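Local atomic coordinates of neuraminidase (Influenza A virus, PDB entry 4K3Y), a protein that is a neuraminidase-like beta-propeller protein of an influenza A virus, probably without the typical sialidase activity of its family. Residues 309-314 / 336-341; 21-26 / 354-359; 103-108 / 149-154; 44-49 / 320-325. All blocks are in the same frame, centred on the assembly; numbering follows the deposited sequence.

Contact 1: residues 309-314 / 336-341; sequences QLLSNS and FWIEIA. With NAG (2-acetamido-2-deoxy-beta-D-glucopyranose), chain I.
Leu310 and Phe336 approach from opposite directions: methyl CD1 of Leu310 comes up to the rim of the phenyl ring, in its plane, 3.6 Å from CZ of Phe336. The ring is swung out to this place by a CG lying between backbone N and carbonyl carbon (chi1 62°), and CG1 of Ile338 abuts its edge from within the same strand. One step along, Leu311 and Ile338 slide past each other, their CD1 methyls 3.8 Å apart. The other branch, CD2 of Leu311, reaches toward CD1 of Ile340 more loosely, at 4.4 Å. That same Ile340 methyl lies 4.1 Å from OG of Ser314, a hydroxyl hydrogen-bonded to the C-terminal carboxylate of Gly369. Two successive leucines can both face inward because Leu310 and Leu311 form a classic beta bulge opposite Phe288. The backbones stay well apart, with strand axes 11.0 Å at closest and 52° between their directions, so the two segments meet through side chains. In the corner, Asn313 turns outward and carries an N-linked sugar on ND2, which is hydrogen-bonded to Glu75 and Gln76 of the second subunit. The contact lies at the interface between two propeller blades: strand 306-311 ends one, strand 335-343 runs inside the next, and from strand 349-359 Phe356 packs against both leucines and Ile354 against Leu311.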
loop_
_atom_site.group_PDB
_atom_site.type_symbol
_atom_site.label_atom_id
_atom_site.label_comp_id
_atom_site.label_asym_id
_atom_site.label_seq_id
_atom_site.Cartn_x
_atom_site.Cartn_y
_atom_site.Cartn_z
ATOM N N GLN C 309 -36.061 10.703 -9.289
ATOM C CA GLN C 309 -36.063 9.960 -8.028
ATOM C C GLN C 309 -34.949 8.917 -7.954
ATOM O O GLN C 309 -35.192 7.707 -8.075
ATOM C CB GLN C 309 -37.417 9.333 -7.774
ATOM C CG GLN C 309 -38.435 10.338 -7.305
ATOM C CD GLN C 309 -39.816 9.924 -7.686
ATOM O OE1 GLN C 309 -40.296 10.259 -8.775
ATOM N NE2 GLN C 309 -40.466 9.161 -6.813
ATOM N N LEU C 310 -33.738 9.418 -7.718
ATOM C CA LEU C 310 -32.505 8.622 -7.676
ATOM C C LEU C 310 -32.533 7.419 -6.710
ATOM O O LEU C 310 -32.140 6.308 -7.096
ATOM C CB LEU C 310 -31.294 9.530 -7.407
ATOM C CG LEU C 310 -31.033 10.606 -8.488
ATOM C CD1 LEU C 310 -29.766 11.433 -8.228
ATOM C CD2 LEU C 310 -30.957 9.971 -9.867
ATOM N N LEU C 311 -33.002 7.622 -5.475
ATOM C CA LEU C 311 -33.111 6.517 -4.512
ATOM C C LEU C 311 -34.504 6.405 -3.904
ATOM O O LEU C 311 -35.219 7.393 -3.813
ATOM C CB LEU C 311 -32.079 6.649 -3.396
ATOM C CG LEU C 311 -30.595 6.413 -3.696
ATOM C CD1 LEU C 311 -29.918 7.715 -4.056
ATOM C CD2 LEU C 311 -29.961 5.843 -2.471
ATOM N N SER C 312 -34.869 5.202 -3.467
ATOM C CA SER C 312 -36.198 4.934 -2.910
ATOM C C SER C 312 -36.084 4.021 -1.712
ATOM O O SER C 312 -36.711 4.233 -0.678
ATOM C CB SER C 312 -37.056 4.228 -3.950
ATOM O OG SER C 312 -36.962 4.908 -5.183
ATOM N N ASN C 313 -35.280 2.985 -1.885
ATOM C CA ASN C 313 -35.138 1.940 -0.903
ATOM C C ASN C 313 -34.559 2.445 0.408
ATOM O O ASN C 313 -35.019 2.081 1.488
ATOM C CB ASN C 313 -34.229 0.829 -1.454
ATOM C CG ASN C 313 -34.904 -0.019 -2.530
ATOM O OD1 ASN C 313 -35.905 0.385 -3.139
ATOM N ND2 ASN C 313 -34.340 -1.212 -2.765
ATOM N N SER C 314 -33.546 3.290 0.328
ATOM C CA SER C 314 -32.718 3.503 1.503
ATOM C C SER C 314 -33.005 4.782 2.294
ATOM O O SER C 314 -33.700 5.702 1.829
ATOM C CB SER C 314 -31.223 3.348 1.146
ATOM O OG SER C 314 -30.868 4.249 0.137
ATOM N N PHE C 336 -22.178 15.039 -6.464
ATOM C CA PHE C 336 -22.616 15.077 -5.068
ATOM C C PHE C 336 -22.522 13.718 -4.375
ATOM O O PHE C 336 -22.524 12.659 -5.029
ATOM C CB PHE C 336 -24.012 15.722 -4.896
ATOM C CG PHE C 336 -25.120 14.988 -5.580
ATOM C CD1 PHE C 336 -25.780 13.947 -4.933
ATOM C CD2 PHE C 336 -25.537 15.359 -6.856
ATOM C CE1 PHE C 336 -26.823 13.263 -5.560
ATOM C CE2 PHE C 336 -26.588 14.679 -7.491
ATOM C CZ PHE C 336 -27.225 13.630 -6.840
ATOM N N TRP C 337 -22.392 13.768 -3.051
ATOM C CA TRP C 337 -22.407 12.568 -2.233
ATOM C C TRP C 337 -23.648 12.590 -1.344
ATOM O O TRP C 337 -24.073 13.649 -0.881
ATOM C CB TRP C 337 -21.142 12.463 -1.372
ATOM C CG TRP C 337 -20.885 13.691 -0.523
ATOM C CD1 TRP C 337 -20.027 14.703 -0.810
ATOM C CD2 TRP C 337 -21.487 14.021 0.742
ATOM N NE1 TRP C 337 -20.044 15.642 0.190
ATOM C CE2 TRP C 337 -20.931 15.251 1.156
ATOM C CE3 TRP C 337 -22.439 13.399 1.564
ATOM C CZ2 TRP C 337 -21.304 15.886 2.351
ATOM C CZ3 TRP C 337 -22.809 14.032 2.753
ATOM C CH2 TRP C 337 -22.241 15.264 3.132
ATOM N N ILE C 338 -24.212 11.408 -1.117
ATOM C CA ILE C 338 -25.335 11.215 -0.219
ATOM C C ILE C 338 -24.976 10.223 0.881
ATOM O O ILE C 338 -24.725 9.052 0.592
ATOM C CB ILE C 338 -26.521 10.594 -0.966
ATOM C CG1 ILE C 338 -26.872 11.397 -2.226
ATOM C CG2 ILE C 338 -27.724 10.434 -0.029
ATOM C CD1 ILE C 338 -28.071 10.818 -2.988
ATOM N N GLU C 339 -24.972 10.672 2.138
ATOM C CA GLU C 339 -24.836 9.748 3.278
ATOM C C GLU C 339 -26.151 8.972 3.565
ATOM O O GLU C 339 -27.251 9.533 3.597
ATOM C CB GLU C 339 -24.305 10.467 4.523
ATOM C CG GLU C 339 -23.748 9.538 5.612
ATOM C CD GLU C 339 -22.999 10.291 6.724
ATOM O OE1 GLU C 339 -23.470 11.371 7.179
ATOM O OE2 GLU C 339 -21.928 9.795 7.144
ATOM N N ILE C 340 -25.987 7.670 3.770
ATOM C CA ILE C 340 -27.044 6.663 3.857
ATOM C C ILE C 340 -27.013 6.003 5.245
ATOM O O ILE C 340 -25.944 5.646 5.740
ATOM C CB ILE C 340 -26.736 5.561 2.787
ATOM C CG1 ILE C 340 -26.934 6.117 1.388
ATOM C CG2 ILE C 340 -27.524 4.296 2.987
ATOM C CD1 ILE C 340 -28.082 7.068 1.312
ATOM N N ALA C 341 -28.159 5.833 5.890
ATOM C CA ALA C 341 -28.182 5.007 7.099
ATOM C C ALA C 341 -28.109 3.548 6.662
ATOM O O ALA C 341 -28.871 3.126 5.792
ATOM C CB ALA C 341 -29.430 5.258 7.892
HETATM C C1 NAG I . -34.950 -1.957 -3.839
HETATM C C2 NAG I . -33.755 -2.726 -4.403
HETATM C C3 NAG I . -34.198 -3.747 -5.439
HETATM C C4 NAG I . -35.374 -4.578 -4.940
HETATM C C5 NAG I . -36.457 -3.675 -4.367
HETATM C C6 NAG I . -37.619 -4.461 -3.776
HETATM C C7 NAG I . -31.584 -1.576 -4.610
HETATM C C8 NAG I . -30.731 -0.851 -5.608
HETATM N N2 NAG I . -32.825 -1.815 -5.039
HETATM O O3 NAG I . -33.115 -4.581 -5.787
HETATM O O4 NAG I . -35.899 -5.287 -6.032
HETATM O O5 NAG I . -35.885 -2.889 -3.348
HETATM O O6 NAG I . -37.345 -4.739 -2.421
HETATM O O7 NAG I . -31.145 -1.891 -3.494
#

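Contact 2: residues 21-26 / 354-359; sequences WVPTYR and ITFCGT
Val22 and Cys357 form the central hydrogen-bonded pair of an antiparallel ladder that closes the beta-propeller, the N-terminal strand 20-26 being laid along the C-terminal strand 349-359 as the outer edge of the last blade. Both backbone groups of each residue are used in the pair: N of Val22 gives to O of Cys357 at 3.2 Å, and N of Cys357 returns the bond to O of Val22 at 3.1 Å. Pro23, which has no N-H to offer, sits in a non-hydrogen-bonded pair with Phe356, where none is required. Its CD instead lies 3.5 Å from CE2 of Phe356.

At Thr24 the chain turns a corner, yet two backbone bonds still cross. O of Thr355 takes the Thr24 N-H at 3.0 Å, from well above its carbonyl plane, while N of Thr355 gives to O of Tyr25 at 2.9 Å. The two threonine side chains, meeting at about a right angle, join hydroxyl to hydroxyl, OG1 of Thr24 being 2.7 Å from OG1 of Thr355. Placing OG1 between the backbone N and the carbonyl carbon in both residues (chi1 50° and 54°) is what brings the two hydroxyls together.

Farther along, Arg26 sends its guanidinium away from the ladder, NH1 to O of Trp368 and NH2 to O of Glu75 of the second subunit, while Tyr25 meets Phe95 of that subunit edge-to-face. On the threonine face, CG2 of Thr24 rests 3.6 Å from SG of Cys357, the sulfur that is bonded to Cys335.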
loop_
_atom_site.group_PDB
_atom_site.type_symbol
_atom_site.label_atom_id
_atom_site.label_comp_id
_atom_site.label_asym_id
_atom_site.label_seq_id
_atom_site.Cartn_x
_atom_site.Cartn_y
_atom_site.Cartn_z
ATOM N N TRP C 21 -27.932 12.339 -13.857
ATOM C CA TRP C 21 -26.934 11.945 -12.879
ATOM C C TRP C 21 -26.743 10.422 -12.917
ATOM O O TRP C 21 -27.705 9.671 -13.117
ATOM C CB TRP C 21 -27.376 12.413 -11.491
ATOM C CG TRP C 21 -27.680 13.896 -11.428
ATOM C CD1 TRP C 21 -28.888 14.502 -11.686
ATOM C CD2 TRP C 21 -26.765 14.960 -11.102
ATOM N NE1 TRP C 21 -28.776 15.870 -11.534
ATOM C CE2 TRP C 21 -27.488 16.178 -11.178
ATOM C CE3 TRP C 21 -25.412 15.002 -10.749
ATOM C CZ2 TRP C 21 -26.899 17.420 -10.920
ATOM C CZ3 TRP C 21 -24.829 16.238 -10.485
ATOM C CH2 TRP C 21 -25.576 17.430 -10.571
ATOM N N VAL C 22 -25.496 9.970 -12.774
ATOM C CA VAL C 22 -25.196 8.535 -12.678
ATOM C C VAL C 22 -24.308 8.311 -11.462
ATOM O O VAL C 22 -23.482 9.160 -11.126
ATOM C CB VAL C 22 -24.470 8.006 -13.942
ATOM C CG1 VAL C 22 -24.676 6.516 -14.094
ATOM C CG2 VAL C 22 -24.989 8.695 -15.165
ATOM N N PRO C 23 -24.497 7.187 -10.764
ATOM C CA PRO C 23 -23.578 6.901 -9.649
ATOM C C PRO C 23 -22.120 6.641 -10.076
ATOM O O PRO C 23 -21.826 6.080 -11.141
ATOM C CB PRO C 23 -24.162 5.640 -9.002
ATOM C CG PRO C 23 -25.193 5.118 -9.980
ATOM C CD PRO C 23 -25.670 6.302 -10.769
ATOM N N THR C 24 -21.194 7.058 -9.229
ATOM C CA THR C 24 -19.793 6.766 -9.476
ATOM C C THR C 24 -19.265 5.842 -8.393
ATOM O O THR C 24 -18.435 4.980 -8.652
ATOM C CB THR C 24 -18.981 8.043 -9.519
ATOM O OG1 THR C 24 -19.278 8.829 -8.359
ATOM C CG2 THR C 24 -19.376 8.834 -10.743
ATOM N N TYR C 25 -19.770 6.019 -7.180
ATOM C CA TYR C 25 -19.479 5.091 -6.105
ATOM C C TYR C 25 -20.764 4.696 -5.403
ATOM O O TYR C 25 -21.686 5.515 -5.253
ATOM C CB TYR C 25 -18.510 5.701 -5.102
ATOM C CG TYR C 25 -18.263 4.812 -3.921
ATOM C CD1 TYR C 25 -17.433 3.707 -4.034
ATOM C CD2 TYR C 25 -18.862 5.069 -2.691
ATOM C CE1 TYR C 25 -17.192 2.882 -2.953
ATOM C CE2 TYR C 25 -18.631 4.245 -1.597
ATOM C CZ TYR C 25 -17.796 3.147 -1.733
ATOM O OH TYR C 25 -17.551 2.307 -0.666
ATOM N N ARG C 26 -20.826 3.438 -4.976
ATOM C CA ARG C 26 -21.992 2.946 -4.254
ATOM C C ARG C 26 -21.590 1.945 -3.193
ATOM O O ARG C 26 -21.409 0.757 -3.475
ATOM C CB ARG C 26 -23.007 2.317 -5.205
ATOM C CG ARG C 26 -24.231 1.804 -4.495
ATOM C CD ARG C 26 -25.347 1.510 -5.457
ATOM N NE ARG C 26 -25.249 0.181 -6.039
ATOM C CZ ARG C 26 -26.171 -0.336 -6.849
ATOM N NH1 ARG C 26 -27.242 0.379 -7.158
ATOM N NH2 ARG C 26 -26.028 -1.564 -7.353
ATOM N N ILE C 354 -23.203 7.012 -1.317
ATOM C CA ILE C 354 -23.433 6.917 -2.754
ATOM C C ILE C 354 -22.982 8.254 -3.304
ATOM O O ILE C 354 -23.159 9.295 -2.641
ATOM C CB ILE C 354 -24.907 6.776 -3.085
ATOM C CG1 ILE C 354 -25.566 5.846 -2.092
ATOM C CG2 ILE C 354 -25.115 6.235 -4.516
ATOM C CD1 ILE C 354 -26.668 5.121 -2.717
ATOM N N THR C 355 -22.396 8.233 -4.500
ATOM C CA THR C 355 -21.982 9.468 -5.154
ATOM C C THR C 355 -22.567 9.525 -6.563
ATOM O O THR C 355 -22.850 8.490 -7.171
ATOM C CB THR C 355 -20.445 9.624 -5.175
ATOM O OG1 THR C 355 -19.860 8.467 -5.769
ATOM C CG2 THR C 355 -19.891 9.775 -3.767
ATOM N N PHE C 356 -22.750 10.734 -7.075
ATOM C CA PHE C 356 -23.360 10.919 -8.380
ATOM C C PHE C 356 -22.595 12.028 -9.048
ATOM O O PHE C 356 -22.215 12.990 -8.384
ATOM C CB PHE C 356 -24.824 11.369 -8.232
ATOM C CG PHE C 356 -25.777 10.260 -7.899
ATOM C CD1 PHE C 356 -26.061 9.932 -6.567
ATOM C CD2 PHE C 356 -26.417 9.548 -8.917
ATOM C CE1 PHE C 356 -26.957 8.888 -6.262
ATOM C CE2 PHE C 356 -27.307 8.515 -8.619
ATOM C CZ PHE C 356 -27.582 8.179 -7.294
ATOM N N CYS C 357 -22.379 11.909 -10.355
ATOM C CA CYS C 357 -21.791 12.997 -11.140
ATOM C C CYS C 357 -22.716 13.293 -12.292
ATOM O O CYS C 357 -23.507 12.431 -12.698
ATOM C CB CYS C 357 -20.398 12.615 -11.645
ATOM S SG CYS C 357 -19.192 12.435 -10.303
ATOM N N GLY C 358 -22.642 14.509 -12.813
ATOM C CA GLY C 358 -23.572 14.915 -13.851
ATOM C C GLY C 358 -23.255 14.398 -15.248
ATOM O O GLY C 358 -22.089 14.274 -15.629
ATOM N N THR C 359 -24.311 14.098 -16.000
ATOM C CA THR C 359 -24.237 13.784 -17.420
ATOM C C THR C 359 -24.894 14.913 -18.190
ATOM O O THR C 359 -25.884 15.492 -17.730
ATOM C CB THR C 359 -25.061 12.537 -17.743
ATOM O OG1 THR C 359 -24.607 11.451 -16.941
ATOM C CG2 THR C 359 -24.946 12.158 -19.234
#

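Contact 3: residues 103-108 / 149-154; sequences SSCHDG and CICNDG
Cys105 and Cys149 are joined by a disulfide, SG to SG 2.0 Å. This covalent link ties together strand 103-106 and the chain just ahead of strand 150-152, two segments that run nearly parallel, 15° apart in direction.

A single hydrogen bond backs it up: N of Cys149 gives to O of Ser104 at 2.9 Å, approaching from above the carbonyl plane, with an N-H...O angle of 152°. With axes 6.2 Å apart the strands do not form a regular ladder, and this bond is the one direct backbone link between them.

Sulfur packing extends the contact beyond the disulfide. SG of Cys151, anti to its own carbonyl carbon (chi1 -67°), lies 3.5 Å from CB of Cys105 and 4.0 Å from CB of Asp107, while CB of Cys151 rests 3.4 Å from O of His106. This sulfur is itself bonded to Cys156.

Polar side chains at the two ends look elsewhere for partners. Ser103 OG, beside the disulfide, bonds to O of Ser147; the Asp107 carboxylate is gripped by the hydroxyl of Tyr126 through OD2 and by the amides of Phe109 and Gln110 through OD1.

Each segment belongs to the first strand of a four-stranded blade, 101-106 leading into 111-117 and 150-152 into 155-162, so the disulfide joins consecutive blades of the propeller.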
loop_
_atom_site.group_PDB
_atom_site.type_symbol
_atom_site.label_atom_id
_atom_site.label_comp_id
_atom_site.label_asym_id
_atom_site.label_seq_id
_atom_site.Cartn_x
_atom_site.Cartn_y
_atom_site.Cartn_z
ATOM N N SER C 103 -13.573 19.342 7.927
ATOM C CA SER C 103 -13.687 19.721 6.535
ATOM C C SER C 103 -12.283 19.539 5.931
ATOM O O SER C 103 -11.270 19.741 6.623
ATOM C CB SER C 103 -14.147 21.172 6.451
ATOM O OG SER C 103 -14.417 21.556 5.117
ATOM N N SER C 104 -12.194 19.124 4.668
ATOM C CA SER C 104 -10.876 19.101 3.993
ATOM C C SER C 104 -10.909 19.670 2.574
ATOM O O SER C 104 -11.979 19.769 1.974
ATOM C CB SER C 104 -10.271 17.695 3.974
ATOM O OG SER C 104 -11.042 16.841 3.156
ATOM N N CYS C 105 -9.737 20.046 2.064
ATOM C CA CYS C 105 -9.575 20.586 0.710
ATOM C C CYS C 105 -8.126 20.338 0.251
ATOM O O CYS C 105 -7.259 20.078 1.088
ATOM C CB CYS C 105 -9.968 22.047 0.545
ATOM S SG CYS C 105 -10.350 22.950 2.076
ATOM N N HIS C 106 -7.846 20.416 -1.055
ATOM C CA HIS C 106 -6.468 20.226 -1.562
ATOM C C HIS C 106 -6.097 21.300 -2.590
ATOM O O HIS C 106 -6.848 21.537 -3.537
ATOM C CB HIS C 106 -6.316 18.828 -2.152
ATOM C CG HIS C 106 -4.898 18.456 -2.487
ATOM N ND1 HIS C 106 -4.219 19.009 -3.539
ATOM C CD2 HIS C 106 -4.068 17.562 -1.903
ATOM C CE1 HIS C 106 -2.995 18.482 -3.588
ATOM N NE2 HIS C 106 -2.884 17.610 -2.608
ATOM N N ASP C 107 -4.931 21.927 -2.427
ATOM C CA ASP C 107 -4.592 23.114 -3.231
ATOM C C ASP C 107 -3.655 22.806 -4.395
ATOM O O ASP C 107 -3.296 23.702 -5.151
ATOM C CB ASP C 107 -3.975 24.228 -2.367
ATOM C CG ASP C 107 -2.715 23.777 -1.639
ATOM O OD1 ASP C 107 -2.189 22.672 -1.945
ATOM O OD2 ASP C 107 -2.244 24.544 -0.760
ATOM N N GLY C 108 -3.257 21.544 -4.532
ATOM C CA GLY C 108 -2.321 21.152 -5.571
ATOM C C GLY C 108 -1.018 20.686 -4.952
ATOM O O GLY C 108 -0.292 19.859 -5.522
ATOM N N CYS C 149 -13.851 21.899 1.661
ATOM C CA CYS C 149 -13.540 23.319 1.460
ATOM C C CYS C 149 -13.204 23.533 -0.019
ATOM O O CYS C 149 -13.054 22.570 -0.794
ATOM C CB CYS C 149 -12.321 23.772 2.293
ATOM S SG CYS C 149 -11.681 22.666 3.554
ATOM N N ILE C 150 -13.107 24.796 -0.417
ATOM C CA ILE C 150 -12.801 25.109 -1.809
ATOM C C ILE C 150 -11.408 25.722 -1.962
ATOM O O ILE C 150 -11.082 26.724 -1.328
ATOM C CB ILE C 150 -13.854 26.040 -2.423
ATOM C CG1 ILE C 150 -15.269 25.527 -2.081
ATOM C CG2 ILE C 150 -13.642 26.141 -3.937
ATOM C CD1 ILE C 150 -15.688 24.235 -2.799
ATOM N N CYS C 151 -10.586 25.095 -2.798
ATOM C CA CYS C 151 -9.281 25.634 -3.167
ATOM C C CYS C 151 -9.275 26.039 -4.621
ATOM O O CYS C 151 -9.790 25.325 -5.485
ATOM C CB CYS C 151 -8.177 24.596 -2.986
ATOM S SG CYS C 151 -7.863 24.151 -1.297
ATOM N N ASN C 152 -8.673 27.181 -4.903
ATOM C CA ASN C 152 -8.400 27.520 -6.287
ATOM C C ASN C 152 -7.168 28.386 -6.416
ATOM O O ASN C 152 -7.091 29.460 -5.808
ATOM C CB ASN C 152 -9.603 28.193 -6.935
ATOM C CG ASN C 152 -9.662 27.955 -8.424
ATOM O OD1 ASN C 152 -9.160 26.943 -8.925
ATOM N ND2 ASN C 152 -10.269 28.893 -9.148
ATOM N N ASP C 153 -6.201 27.894 -7.194
ATOM C CA ASP C 153 -4.995 28.645 -7.502
ATOM C C ASP C 153 -4.263 29.040 -6.215
ATOM O O ASP C 153 -3.951 30.218 -6.006
ATOM C CB ASP C 153 -5.363 29.885 -8.328
ATOM C CG ASP C 153 -4.200 30.411 -9.143
ATOM O OD1 ASP C 153 -3.301 29.618 -9.503
ATOM O OD2 ASP C 153 -4.188 31.621 -9.440
ATOM N N GLY C 154 -4.009 28.053 -5.351
ATOM C CA GLY C 154 -3.224 28.276 -4.147
ATOM C C GLY C 154 -3.964 28.637 -2.863
ATOM O O GLY C 154 -3.532 28.242 -1.767
#

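Contact 4: residues 44-49 / 320-325; sequences NFVSCS and GLYQPA
The innermost strands of two adjoining propeller blades face each other here, 40-48 from one and 315-322 from the next, running side by side at 14° with axes 6.8 Å apart. At that spacing, side chains and a water do the joining. The main piece is a CH-pi contact: Val46 sets CG1 over the middle of the Tyr322 ring, 3.6 Å from the centroid and only 12° off the ring normal. CG1 is put there by lying anti to the backbone N (chi1 177°), while the ring turns to meet it with CG between its backbone N and carbonyl carbon.

Two residues on, Cys48 meets the same ring obliquely in a sulfur-aromatic contact, its SG 3.6 Å from CD2 of Tyr322. That sulfur is bonded to Cys53 on the adjacent strand of its own blade. CB of Cys48 also packs 3.9 Å from CA of Pro324, where segment 320-325 has left its strand.

A water bridges the two backbones, giving one hydrogen to O of Val46 at 2.9 Å and the other to O of Leu321 at 2.7 Å. Two carbonyls that face the same gap are thus satisfied together, both as acceptors.

The segments come closest at the Cys48 end, opposite Pro324, while the polar side chains there find partners elsewhere: Gln323 reaches Tyr201 O through NE2, and Ser49 OG takes the amides of Lys51 and Glu52. First strands of successive blades running roughly parallel around a central axis, with side chains packed between the blades, are the hallmark of a beta-propeller.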
loop_
_atom_site.group_PDB
_atom_site.type_symbol
_atom_site.label_atom_id
_atom_site.label_comp_id
_atom_site.label_asym_id
_atom_site.label_seq_id
_atom_site.Cartn_x
_atom_site.Cartn_y
_atom_site.Cartn_z
ATOM N N ASN C 44 -19.436 11.499 6.742
ATOM C CA ASN C 44 -18.749 11.327 5.474
ATOM C C ASN C 44 -18.903 12.546 4.569
ATOM O O ASN C 44 -19.888 13.281 4.641
ATOM C CB ASN C 44 -19.231 10.061 4.764
ATOM C CG ASN C 44 -19.015 8.818 5.594
ATOM O OD1 ASN C 44 -18.006 8.139 5.454
ATOM N ND2 ASN C 44 -19.962 8.520 6.475
ATOM N N PHE C 45 -17.891 12.768 3.744
ATOM C CA PHE C 45 -17.970 13.730 2.658
ATOM C C PHE C 45 -16.801 13.457 1.710
ATOM O O PHE C 45 -15.853 12.734 2.044
ATOM C CB PHE C 45 -17.944 15.184 3.169
ATOM C CG PHE C 45 -16.617 15.606 3.722
ATOM C CD1 PHE C 45 -16.291 15.361 5.052
ATOM C CD2 PHE C 45 -15.676 16.238 2.904
ATOM C CE1 PHE C 45 -15.045 15.750 5.567
ATOM C CE2 PHE C 45 -14.434 16.623 3.407
ATOM C CZ PHE C 45 -14.120 16.385 4.745
ATOM N N VAL C 46 -16.871 14.045 0.528
ATOM C CA VAL C 46 -15.869 13.790 -0.472
ATOM C C VAL C 46 -15.129 15.071 -0.803
ATOM O O VAL C 46 -15.741 16.145 -0.959
ATOM C CB VAL C 46 -16.504 13.212 -1.730
ATOM C CG1 VAL C 46 -15.462 13.017 -2.832
ATOM C CG2 VAL C 46 -17.180 11.897 -1.385
ATOM N N SER C 47 -13.804 14.961 -0.877
ATOM C CA SER C 47 -13.001 16.040 -1.428
ATOM C C SER C 47 -11.960 15.490 -2.397
ATOM O O SER C 47 -11.389 14.400 -2.197
ATOM C CB SER C 47 -12.346 16.862 -0.336
ATOM O OG SER C 47 -11.954 18.111 -0.865
ATOM N N CYS C 48 -11.729 16.250 -3.457
ATOM C CA CYS C 48 -10.847 15.798 -4.511
ATOM C C CYS C 48 -9.573 16.625 -4.571
ATOM O O CYS C 48 -9.595 17.829 -4.316
ATOM C CB CYS C 48 -11.590 15.829 -5.845
ATOM S SG CYS C 48 -12.930 14.628 -5.875
ATOM N N SER C 49 -8.460 15.953 -4.861
ATOM C CA SER C 49 -7.187 16.617 -5.158
ATOM C C SER C 49 -6.988 16.647 -6.669
ATOM O O SER C 49 -7.940 16.498 -7.438
ATOM C CB SER C 49 -6.030 15.869 -4.515
ATOM O OG SER C 49 -5.786 14.652 -5.203
ATOM N N GLY C 320 -23.923 16.258 0.124
ATOM C CA GLY C 320 -22.977 17.328 -0.127
ATOM C C GLY C 320 -22.418 17.406 -1.528
ATOM O O GLY C 320 -22.565 16.467 -2.307
ATOM N N LEU C 321 -21.774 18.524 -1.854
ATOM C CA LEU C 321 -21.228 18.726 -3.203
ATOM C C LEU C 321 -19.705 18.518 -3.279
ATOM O O LEU C 321 -18.995 18.683 -2.281
ATOM C CB LEU C 321 -21.555 20.147 -3.658
ATOM C CG LEU C 321 -22.547 20.426 -4.783
ATOM C CD1 LEU C 321 -23.543 19.291 -4.972
ATOM C CD2 LEU C 321 -23.252 21.739 -4.470
ATOM N N TYR C 322 -19.205 18.164 -4.467
ATOM C CA TYR C 322 -17.752 18.118 -4.704
ATOM C C TYR C 322 -17.393 18.210 -6.185
ATOM O O TYR C 322 -18.139 17.716 -7.032
ATOM C CB TYR C 322 -17.108 16.883 -4.055
ATOM C CG TYR C 322 -17.404 15.554 -4.716
ATOM C CD1 TYR C 322 -18.586 14.859 -4.439
ATOM C CD2 TYR C 322 -16.486 14.970 -5.588
ATOM C CE1 TYR C 322 -18.858 13.624 -5.034
ATOM C CE2 TYR C 322 -16.743 13.734 -6.186
ATOM C CZ TYR C 322 -17.927 13.067 -5.904
ATOM O OH TYR C 322 -18.179 11.851 -6.499
ATOM N N GLN C 323 -16.260 18.854 -6.483
ATOM C CA GLN C 323 -15.752 18.960 -7.861
ATOM C C GLN C 323 -14.435 18.198 -8.076
ATOM O O GLN C 323 -13.409 18.541 -7.479
ATOM C CB GLN C 323 -15.560 20.426 -8.240
ATOM C CG GLN C 323 -16.864 21.185 -8.417
ATOM C CD GLN C 323 -16.671 22.706 -8.416
ATOM O OE1 GLN C 323 -15.997 23.271 -7.534
ATOM N NE2 GLN C 323 -17.269 23.376 -9.405
ATOM N N PRO C 324 -14.458 17.157 -8.927
ATOM C CA PRO C 324 -13.236 16.416 -9.278
ATOM C C PRO C 324 -12.324 17.305 -10.120
ATOM O O PRO C 324 -12.858 18.047 -10.952
ATOM C CB PRO C 324 -13.760 15.255 -10.140
ATOM C CG PRO C 324 -15.227 15.198 -9.898
ATOM C CD PRO C 324 -15.646 16.606 -9.603
ATOM N N ALA C 325 -11.005 17.255 -9.920
ATOM C CA ALA C 325 -10.117 18.074 -10.749
ATOM C C ALA C 325 -8.789 17.414 -11.104
ATOM O O ALA C 325 -7.726 18.052 -11.047
ATOM C CB ALA C 325 -9.889 19.451 -10.118
HETATM O O HOH W 1 -18.018 17.602 0.025
#

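In the fold
From the N terminus, strand 20-26 opens the longest loop, which contact 2 closes only at 354-359, near the C terminus; the other three contacts lie inside it. Segment 44-49 then opens the loop that contact 4 closes at 320-325, and contact 3, from 103-108 to 149-154, is nested within that. Contact 1 starts at 309-314, before contact 4 has closed, and ends at 336-341, after it, so these two cross; contacts 3 and 1 stand in series. Contact 2 completes the last blade, while contacts 1 and 4 join that blade to its two neighbours and meet it through strands 335-343 and 315-322. Contact 3 joins another pair of blades, touching contact 4 through Ser104 and Ser47.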